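Side-chain contact in acetoacetate decarboxylase (Sphingomonas wittichii, PDB 5UPB), which is an acetoacetate decarboxylase-like enzyme, classed as a lyase, that probably acts on small carbonyl substrates such as keto acids: residues A168-A171 with G172-R175. Residues are numbered along the deposited sequence; the frame is centred on the assembly and turned at random.
Sequences AGDA and GDLR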
loop_
_atom_site.group_PDB
_atom_site.type_symbol
_atom_site.label_atom_id
_atom_site.label_comp_id
_atom_site.label_asym_id
_atom_site.label_seq_id
_atom_site.Cartn_x
_atom_site.Cartn_y
_atom_site.Cartn_z
ATOM N N ALA A 168 -33.600 7.211 9.565
ATOM C CA ALA A 168 -33.672 5.833 9.108
ATOM C C ALA A 168 -34.307 5.815 7.724
ATOM O O ALA A 168 -35.131 6.679 7.377
ATOM C CB ALA A 168 -34.485 4.997 10.091
ATOM N N GLY A 169 -33.932 4.822 6.919
ATOM C CA GLY A 169 -34.401 4.745 5.553
ATOM C C GLY A 169 -34.967 3.378 5.235
ATOM O O GLY A 169 -35.059 2.505 6.091
ATOM N N ASP A 170 -35.335 3.218 3.968
ATOM C CA ASP A 170 -35.940 1.981 3.519
ATOM C C ASP A 170 -35.641 1.818 2.038
ATOM O O ASP A 170 -34.937 2.631 1.441
ATOM C CB ASP A 170 -37.446 2.024 3.832
ATOM C CG ASP A 170 -38.115 3.264 3.270
ATOM O OD1 ASP A 170 -37.831 3.637 2.098
ATOM O OD2 ASP A 170 -38.919 3.868 4.013
ATOM N N ALA A 171 -36.185 0.760 1.436
ATOM C CA ALA A 171 -35.873 0.464 0.041
ATOM C C ALA A 171 -36.346 1.586 -0.887
ATOM O O ALA A 171 -35.865 1.695 -2.023
ATOM C CB ALA A 171 -36.474 -0.877 -0.377
ATOM N N GLY A 172 -37.300 2.385 -0.444
ATOM C CA GLY A 172 -37.669 3.598 -1.165
ATOM C C GLY A 172 -36.516 4.545 -1.437
ATOM O O GLY A 172 -36.629 5.424 -2.294
ATOM N N ASP A 173 -35.480 4.507 -0.598
ATOM C CA ASP A 173 -34.332 5.391 -0.715
ATOM C C ASP A 173 -33.255 4.856 -1.653
ATOM O O ASP A 173 -32.261 5.549 -1.886
ATOM C CB ASP A 173 -33.766 5.663 0.676
ATOM C CG ASP A 173 -34.794 6.334 1.585
ATOM O OD1 ASP A 173 -35.343 7.382 1.167
ATOM O OD2 ASP A 173 -35.019 5.851 2.721
ATOM N N LEU A 174 -33.422 3.648 -2.190
ATOM C CA LEU A 174 -32.507 3.082 -3.166
ATOM C C LEU A 174 -33.102 3.237 -4.550
ATOM O O LEU A 174 -34.314 3.188 -4.730
ATOM C CB LEU A 174 -32.263 1.607 -2.886
ATOM C CG LEU A 174 -31.903 1.310 -1.426
ATOM C CD1 LEU A 174 -31.715 -0.176 -1.188
ATOM C CD2 LEU A 174 -30.654 2.066 -1.039
ATOM N N ARG A 175 -32.248 3.423 -5.539
ATOM C CA ARG A 175 -32.708 3.465 -6.922
ATOM C C ARG A 175 -32.317 2.170 -7.624
ATOM O O ARG A 175 -31.371 2.101 -8.410
ATOM C CB ARG A 175 -32.177 4.710 -7.626
ATOM C CG ARG A 175 -32.752 6.052 -7.124
ATOM C CD ARG A 175 -32.416 6.448 -5.715
ATOM N NE ARG A 175 -32.908 7.801 -5.436
ATOM C CZ ARG A 175 -33.085 8.332 -4.227
ATOM N NH1 ARG A 175 -32.806 7.653 -3.116
ATOM N NH2 ARG A 175 -33.530 9.574 -4.131
HETATM O O HOH W 1 -38.058 6.549 1.202
#
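D173 folds its carboxylate back toward the start of the turn, where OD2 accepts the backbone N-H of D170 at 2.9 Å (D170 N to D173 OD2), on the anti side and somewhat out of the carboxylate plane. This reach depends on CG lying beside the residue's own backbone N, opposite the carbonyl carbon (chi1 -60°). D170 answers less firmly: its OD1 sits 2.9 Å from G172 N, but the bent geometry (119°) makes this a weak bond.

Main-chain bonds close the turn. D173 N donates to D170 O at 2.8 Å, and one residue further on L174 N meets A171 O at 3.1 Å; these successive i to i+3 links define the short 3-10 segment 171-173, with D170 at its N-cap. D173 supplies the N3 half of a capping box, but D170 uses its side chain on G172 N, not on D173 N, and the box is incomplete. The turn lies at the surface, in the loop joining strands 156-166 and 179-186. From it L174 packs on V209, I212, V241 and Y243 of the adjacent strands.

Charge is concentrated at the two aspartates. Their carboxylate planes are almost parallel, and D170 OD1 stands 3.6 Å from D173 OD2. One water donates to D170 OD1 and D173 OD1, and together with the salt bridge from R167 to D173 OD1 it probably eases this approach. Replacing D173 with an alanine would probably leave D170 N without its side-chain acceptor and R167 without its carboxylate mate.

G169 packs against the same carboxylate, its CA 3.1 Å from D173 OD2.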